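Local atomic coordinates of sensor protein (Geobacter sulfurreducens, PDB entry 3H7M), a protein that probably acts as a membrane-bound sensor histidine kinase, of which this chain is the sensor domain, built like a periplasmic solute-binding protein. Residues E46-T51 and L205-E210; I13-D18 and V73-S78. One frame throughout, in Å; residues are numbered along the deposited sequence.

Strand 13-18 enters the central sheet first and is the first segment of contact 2. The chain then runs through helix 36-48, whose end supplies 46-51, the first segment of contact 1. Strand 73-78 comes next and closes contact 2 beside strand 13-18. Contact 1 closes much later, when helix 202-218 brings 205-210 back from the far part of the chain, so the two loops cross. Contact 1 ties the end of helix 36-48 and the turn after it to helix 202-218, and contact 2 joins two neighbouring parallel strands of the central sheet. They meet where F208 CZ packs 4.0 Å from V73 CG1, and T51 O probably accepts a hydrogen bond from I13 N.

Contact 1. Residues E46-T51 and L205-E210; sequences EVMGMT and LARFSE
M48 and M50 bracket a Schellman motif at the end of helix 36-48 and lay their side chains against helix 202-218 of the solute-binding-protein fold. M48 CG lies 3.7 Å from R207 O on the helix backbone, and the bends at chi2 and chi3 fold the chain so that CE lies equally near that oxygen. Its methyl CE also reaches the carboxylate of E210, 3.9 Å from CD, where the two side chains cross at about a right angle. G49 leaves the helix with positive phi (64°) and turns the chain so that M50 also faces the second helix. M50 slides past R207 in the opposite direction, and its CG lies over one face of the guanidinium, toward the rim, 3.6 Å from NH2. That nitrogen is held elsewhere by a hydrogen bond to R9 O, which probably steadies the flat group against the methionine. The extended chi2 (-179°) carries M50 SD to the F208 ring, oblique to it, a Met-aromatic contact; the bend at chi3 then lays CE over the ring face. I44 of helix 36-48 touches both M50 and F208, and Y195 stacks on the phenylalanine ring. The methyl makes a CH-pi contact: M50 CE stands 4.3 Å from the centroid of F208, 24° off its normal.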
ATOM      1  N   GLU A  46      14.649 -14.226   6.905  1.00 42.22           N
ATOM      2  CA  GLU A  46      15.923 -14.873   6.870  1.00 36.72           C
ATOM      3  C   GLU A  46      16.872 -14.409   7.946  1.00 38.43           C
ATOM      4  O   GLU A  46      17.556 -15.236   8.527  1.00 38.18           O
ATOM      5  CB  GLU A  46      16.578 -14.720   5.507  1.00 35.03           C
ATOM      6  CG  GLU A  46      17.871 -15.442   5.443  1.00 33.64           C
ATOM      7  CD  GLU A  46      18.350 -15.642   4.048  1.00 51.68           C
ATOM      8  OE1 GLU A  46      18.386 -14.649   3.289  1.00 51.64           O
ATOM      9  OE2 GLU A  46      18.706 -16.791   3.715  1.00 57.62           O
ATOM     10  N   VAL A  47      16.936 -13.116   8.246  1.00 31.47           N
ATOM     11  CA  VAL A  47      17.892 -12.730   9.280  1.00 40.94           C
ATOM     12  C   VAL A  47      17.381 -13.027  10.694  1.00 37.74           C
ATOM     13  O   VAL A  47      18.169 -13.234  11.597  1.00 35.20           O
ATOM     14  CB  VAL A  47      18.298 -11.235   9.199  1.00 39.42           C
ATOM     15  CG1 VAL A  47      18.674 -10.864   7.763  1.00 26.98           C
ATOM     16  CG2 VAL A  47      17.192 -10.372   9.723  1.00 35.11           C
ATOM     17  N   MET A  48      16.069 -13.062  10.872  1.00 41.43           N
ATOM     18  CA  MET A  48      15.477 -13.320  12.184  1.00 46.69           C
ATOM     19  C   MET A  48      15.192 -14.802  12.423  1.00 47.28           C
ATOM     20  O   MET A  48      14.654 -15.180  13.468  1.00 45.67           O
ATOM     21  CB  MET A  48      14.164 -12.541  12.345  1.00 35.35           C
ATOM     22  CG  MET A  48      14.296 -11.047  12.180  1.00 46.13           C
ATOM     23  SD  MET A  48      15.641 -10.386  13.147  1.00 46.18           S
ATOM     24  CE  MET A  48      15.011 -10.759  14.827  1.00 49.04           C
ATOM     25  N   GLY A  49      15.548 -15.630  11.450  1.00 44.25           N
ATOM     26  CA  GLY A  49      15.306 -17.054  11.585  1.00 45.02           C
ATOM     27  C   GLY A  49      13.832 -17.416  11.667  1.00 41.78           C
ATOM     28  O   GLY A  49      13.466 -18.341  12.377  1.00 51.88           O
ATOM     29  N   MET A  50      12.982 -16.687  10.951  1.00 49.82           N
ATOM     30  CA  MET A  50      11.542 -16.957  10.943  1.00 48.62           C
ATOM     31  C   MET A  50      11.118 -17.795   9.755  1.00 50.27           C
ATOM     32  O   MET A  50      11.824 -17.915   8.750  1.00 49.96           O
ATOM     33  CB  MET A  50      10.720 -15.675  10.831  1.00 52.24           C
ATOM     34  CG  MET A  50      10.759 -14.713  11.974  1.00 59.37           C
ATOM     35  SD  MET A  50       9.668 -13.319  11.560  1.00 68.39           S
ATOM     36  CE  MET A  50      10.778 -12.343  10.647  1.00 61.23           C
ATOM     37  N   THR A  51       9.930 -18.359   9.878  1.00 50.45           N
ATOM     38  CA  THR A  51       9.342 -19.120   8.800  1.00 48.52           C
ATOM     39  C   THR A  51       8.051 -18.367   8.539  1.00 45.19           C
ATOM     40  O   THR A  51       7.268 -18.114   9.463  1.00 44.35           O
ATOM     41  CB  THR A  51       9.051 -20.555   9.216  1.00 54.99           C
ATOM     42  OG1 THR A  51      10.206 -21.356   8.941  1.00 56.44           O
ATOM     43  CG2 THR A  51       7.853 -21.103   8.450  1.00 60.77           C
ATOM     44  N   LEU A 205       6.064  -7.620  16.977  1.00 48.37           N
ATOM     45  CA  LEU A 205       6.417  -6.274  16.604  1.00 50.48           C
ATOM     46  C   LEU A 205       7.927  -6.065  16.608  1.00 50.53           C
ATOM     47  O   LEU A 205       8.497  -5.566  15.642  1.00 56.25           O
ATOM     48  CB  LEU A 205       5.788  -5.261  17.559  1.00 55.84           C
ATOM     49  CG  LEU A 205       6.139  -3.816  17.167  1.00 61.30           C
ATOM     50  CD1 LEU A 205       5.092  -3.287  16.205  1.00 58.84           C
ATOM     51  CD2 LEU A 205       6.209  -2.934  18.391  1.00 56.76           C
ATOM     52  N   ALA A 206       8.571  -6.442  17.702  1.00 46.12           N
ATOM     53  CA  ALA A 206      10.013  -6.249  17.859  1.00 49.07           C
ATOM     54  C   ALA A 206      10.823  -7.162  16.959  1.00 45.43           C
ATOM     55  O   ALA A 206      11.950  -6.849  16.556  1.00 45.19           O
ATOM     56  CB  ALA A 206      10.411  -6.477  19.324  1.00 45.27           C
ATOM     57  N   ARG A 207      10.236  -8.302  16.658  1.00 41.29           N
ATOM     58  CA  ARG A 207      10.884  -9.270  15.808  1.00 48.25           C
ATOM     59  C   ARG A 207      11.072  -8.595  14.437  1.00 48.66           C
ATOM     60  O   ARG A 207      12.170  -8.591  13.867  1.00 46.42           O
ATOM     61  CB  ARG A 207       9.980 -10.495  15.714  1.00 54.13           C
ATOM     62  CG  ARG A 207      10.663 -11.774  15.309  1.00 67.84           C
ATOM     63  CD  ARG A 207      11.154 -12.597  16.494  1.00 69.52           C
ATOM     64  NE  ARG A 207      11.466 -13.953  16.042  1.00 77.40           N
ATOM     65  CZ  ARG A 207      10.550 -14.882  15.758  1.00 81.70           C
ATOM     66  NH1 ARG A 207       9.252 -14.614  15.891  1.00 75.81           N
ATOM     67  NH2 ARG A 207      10.928 -16.078  15.314  1.00 81.40           N
ATOM     68  N   PHE A 208      10.007  -7.981  13.933  1.00 48.92           N
ATOM     69  CA  PHE A 208      10.072  -7.306  12.639  1.00 46.36           C
ATOM     70  C   PHE A 208      10.871  -6.023  12.636  1.00 42.54           C
ATOM     71  O   PHE A 208      11.648  -5.776  11.706  1.00 42.96           O
ATOM     72  CB  PHE A 208       8.658  -7.060  12.107  1.00 46.91           C
ATOM     73  CG  PHE A 208       8.068  -8.268  11.431  1.00 46.82           C
ATOM     74  CD1 PHE A 208       8.369  -8.552  10.100  1.00 51.98           C
ATOM     75  CD2 PHE A 208       7.318  -9.186  12.147  1.00 47.04           C
ATOM     76  CE1 PHE A 208       7.933  -9.743   9.500  1.00 47.45           C
ATOM     77  CE2 PHE A 208       6.880 -10.380  11.558  1.00 44.28           C
ATOM     78  CZ  PHE A 208       7.188 -10.658  10.236  1.00 40.19           C
ATOM     79  N   SER A 209      10.728  -5.222  13.685  1.00 36.46           N
ATOM     80  CA  SER A 209      11.441  -3.955  13.745  1.00 37.40           C
ATOM     81  C   SER A 209      12.934  -4.198  13.716  1.00 39.39           C
ATOM     82  O   SER A 209      13.688  -3.487  13.052  1.00 38.79           O
ATOM     83  CB  SER A 209      11.070  -3.198  15.020  1.00 35.77           C
ATOM     84  OG  SER A 209       9.669  -3.203  15.211  1.00 42.73           O
ATOM     85  N   GLU A 210      13.346  -5.217  14.451  1.00 33.21           N
ATOM     86  CA  GLU A 210      14.746  -5.586  14.541  1.00 42.45           C
ATOM     87  C   GLU A 210      15.261  -6.050  13.168  1.00 37.24           C
ATOM     88  O   GLU A 210      16.354  -5.663  12.732  1.00 38.71           O
ATOM     89  CB  GLU A 210      14.891  -6.699  15.587  1.00 50.19           C
ATOM     90  CG  GLU A 210      16.275  -6.838  16.193  1.00 54.82           C
ATOM     91  CD  GLU A 210      16.351  -7.957  17.234  1.00 59.29           C
ATOM     92  OE1 GLU A 210      15.367  -8.150  17.985  1.00 57.03           O
ATOM     93  OE2 GLU A 210      17.400  -8.634  17.306  1.00 62.06           O
TER

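Contact 2. Residues I13-D18 and V73-S78; sequences IVVGGD and VLQGIS
V73 pairs with V15, and L74 with G16, as two parallel strands run side by side through the buried sheet. V73 grips the neighbouring strand through both its backbone polar atoms. Its N gives a weak bond to V14 O at 3.3 Å, bent to 134°, whereas V73 O accepts a short and straight one from G16 N (2.6 Å, 164°). The side chain of V73 points the same way as that of V15, and its CG1, set between the backbone N and the carbonyl carbon (chi1 53°), meets I13 CG2 at 3.8 Å. V197 of strand 181-198 packs against V73 as well.

L74 turns to the other face of the sheet, where G16 has no side chain; the methyl CD2 settles against the glycine backbone, 3.7 Å from G16 CA. Its own CA-H contacts G16 O, which also receives a long, weak bond from Q75 N.

At Q75 the strand turns a corner. The side chain crosses that of V15 at about a right angle, with V15 CG1 3.6 Å from Q75 CG. Beyond CG the chain is extended, and both ends of the amide are held: NE2 bonds to E25 OE1, and OE1 bonds to T41 OG1 on helix 36-48. These two bonds should fix the amide's rotation and tie the strand corner to helix 36-48 and to strand 25-27.

With strand 52-57 on the other side of strand 13-18, the strand order is 2-1-3, reached by right-handed beta-alpha-beta crossovers, as in the first lobe of type II periplasmic binding proteins.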
ATOM      1  N   ILE A  13       4.959 -17.811  10.782  1.00 53.28           N
ATOM      2  CA  ILE A  13       4.300 -16.511  10.840  1.00 51.46           C
ATOM      3  C   ILE A  13       3.540 -16.332   9.531  1.00 52.96           C
ATOM      4  O   ILE A  13       4.101 -16.516   8.438  1.00 51.56           O
ATOM      5  CB  ILE A  13       5.301 -15.356  10.987  1.00 48.00           C
ATOM      6  CG1 ILE A  13       5.910 -15.378  12.383  1.00 49.62           C
ATOM      7  CG2 ILE A  13       4.608 -14.029  10.771  1.00 48.88           C
ATOM      8  CD1 ILE A  13       6.873 -16.513  12.582  1.00 66.52           C
ATOM      9  N   VAL A  14       2.263 -15.994   9.650  1.00 48.09           N
ATOM     10  CA  VAL A  14       1.428 -15.799   8.478  1.00 49.32           C
ATOM     11  C   VAL A  14       1.366 -14.335   8.119  1.00 50.28           C
ATOM     12  O   VAL A  14       0.927 -13.506   8.920  1.00 50.57           O
ATOM     13  CB  VAL A  14       0.027 -16.318   8.707  1.00 42.65           C
ATOM     14  CG1 VAL A  14      -0.858 -15.965   7.521  1.00 45.82           C
ATOM     15  CG2 VAL A  14       0.093 -17.816   8.873  1.00 47.94           C
ATOM     16  N   VAL A  15       1.798 -14.036   6.899  1.00 47.98           N
ATOM     17  CA  VAL A  15       1.858 -12.668   6.416  1.00 46.93           C
ATOM     18  C   VAL A  15       0.716 -12.237   5.510  1.00 48.05           C
ATOM     19  O   VAL A  15       0.507 -12.790   4.418  1.00 44.34           O
ATOM     20  CB  VAL A  15       3.173 -12.416   5.681  1.00 40.21           C
ATOM     21  CG1 VAL A  15       3.365 -10.917   5.491  1.00 34.36           C
ATOM     22  CG2 VAL A  15       4.322 -13.026   6.467  1.00 45.53           C
ATOM     23  N   GLY A  16      -0.013 -11.231   5.977  1.00 40.57           N
ATOM     24  CA  GLY A  16      -1.123 -10.721   5.204  1.00 46.04           C
ATOM     25  C   GLY A  16      -0.686  -9.561   4.329  1.00 44.76           C
ATOM     26  O   GLY A  16       0.334  -8.913   4.593  1.00 42.37           O
ATOM     27  N   GLY A  17      -1.459  -9.304   3.281  1.00 45.87           N
ATOM     28  CA  GLY A  17      -1.150  -8.207   2.382  1.00 45.11           C
ATOM     29  C   GLY A  17      -2.182  -8.155   1.286  1.00 42.79           C
ATOM     30  O   GLY A  17      -3.051  -9.030   1.199  1.00 46.26           O
ATOM     31  N   ASP A  18      -2.095  -7.131   0.451  1.00 49.26           N
ATOM     32  CA  ASP A  18      -3.028  -6.963  -0.658  1.00 54.07           C
ATOM     33  C   ASP A  18      -2.536  -7.787  -1.849  1.00 51.91           C
ATOM     34  O   ASP A  18      -1.368  -7.718  -2.214  1.00 46.34           O
ATOM     35  CB  ASP A  18      -3.103  -5.485  -1.045  1.00 58.33           C
ATOM     36  CG  ASP A  18      -4.219  -5.182  -2.033  1.00 64.76           C
ATOM     37  OD1 ASP A  18      -4.501  -6.014  -2.920  1.00 60.48           O
ATOM     38  OD2 ASP A  18      -4.804  -4.086  -1.935  1.00 69.99           O
ATOM     39  N   VAL A  73       0.551 -10.766  10.705  1.00 51.69           N
ATOM     40  CA  VAL A  73       1.138  -9.463  10.409  1.00 47.20           C
ATOM     41  C   VAL A  73       0.837  -8.978   8.991  1.00 46.75           C
ATOM     42  O   VAL A  73       0.593  -9.777   8.075  1.00 44.89           O
ATOM     43  CB  VAL A  73       2.668  -9.534  10.579  1.00 48.45           C
ATOM     44  CG1 VAL A  73       3.216 -10.689   9.766  1.00 50.44           C
ATOM     45  CG2 VAL A  73       3.314  -8.236  10.149  1.00 53.26           C
ATOM     46  N   LEU A  74       0.855  -7.664   8.819  1.00 41.16           N
ATOM     47  CA  LEU A  74       0.620  -7.069   7.518  1.00 43.72           C
ATOM     48  C   LEU A  74       1.938  -6.415   7.179  1.00 44.42           C
ATOM     49  O   LEU A  74       2.451  -5.609   7.967  1.00 37.57           O
ATOM     50  CB  LEU A  74      -0.499  -6.031   7.580  1.00 42.89           C
ATOM     51  CG  LEU A  74      -1.875  -6.569   8.001  1.00 49.88           C
ATOM     52  CD1 LEU A  74      -2.891  -5.471   7.806  1.00 49.23           C
ATOM     53  CD2 LEU A  74      -2.275  -7.793   7.185  1.00 44.09           C
ATOM     54  N   GLN A  75       2.488  -6.780   6.020  1.00 40.12           N
ATOM     55  CA  GLN A  75       3.788  -6.261   5.586  1.00 40.76           C
ATOM     56  C   GLN A  75       3.773  -4.866   5.016  1.00 39.79           C
ATOM     57  O   GLN A  75       4.805  -4.217   4.951  1.00 45.56           O
ATOM     58  CB  GLN A  75       4.433  -7.199   4.550  1.00 46.84           C
ATOM     59  CG  GLN A  75       3.450  -7.893   3.600  1.00 43.56           C
ATOM     60  CD  GLN A  75       4.125  -8.584   2.420  1.00 46.30           C
ATOM     61  OE1 GLN A  75       5.228  -9.130   2.533  1.00 42.05           O
ATOM     62  NE2 GLN A  75       3.448  -8.576   1.280  1.00 49.34           N
ATOM     63  N   GLY A  76       2.606  -4.395   4.600  1.00 40.94           N
ATOM     64  CA  GLY A  76       2.553  -3.070   4.012  1.00 38.86           C
ATOM     65  C   GLY A  76       1.296  -2.285   4.298  1.00 47.22           C
ATOM     66  O   GLY A  76       0.298  -2.396   3.582  1.00 45.40           O
ATOM     67  N   ILE A  77       1.340  -1.472   5.342  1.00 43.54           N
ATOM     68  CA  ILE A  77       0.183  -0.691   5.686  1.00 48.54           C
ATOM     69  C   ILE A  77       0.589   0.695   6.135  1.00 49.14           C
ATOM     70  O   ILE A  77       1.594   0.881   6.834  1.00 48.55           O
ATOM     71  CB  ILE A  77      -0.631  -1.378   6.768  1.00 55.32           C
ATOM     72  CG1 ILE A  77      -1.817  -0.498   7.154  1.00 59.51           C
ATOM     73  CG2 ILE A  77       0.247  -1.668   7.965  1.00 60.13           C
ATOM     74  CD1 ILE A  77      -2.781  -1.163   8.109  1.00 65.31           C
ATOM     75  N   SER A  78      -0.190   1.672   5.686  1.00 49.52           N
ATOM     76  CA  SER A  78       0.052   3.068   6.004  1.00 53.89           C
ATOM     77  C   SER A  78      -0.394   3.398   7.423  1.00 52.39           C
ATOM     78  O   SER A  78      -1.420   2.921   7.890  1.00 48.99           O
ATOM     79  CB  SER A  78      -0.684   3.965   5.007  1.00 56.66           C
ATOM     80  OG  SER A  78      -0.018   4.003   3.757  1.00 59.97           O
TER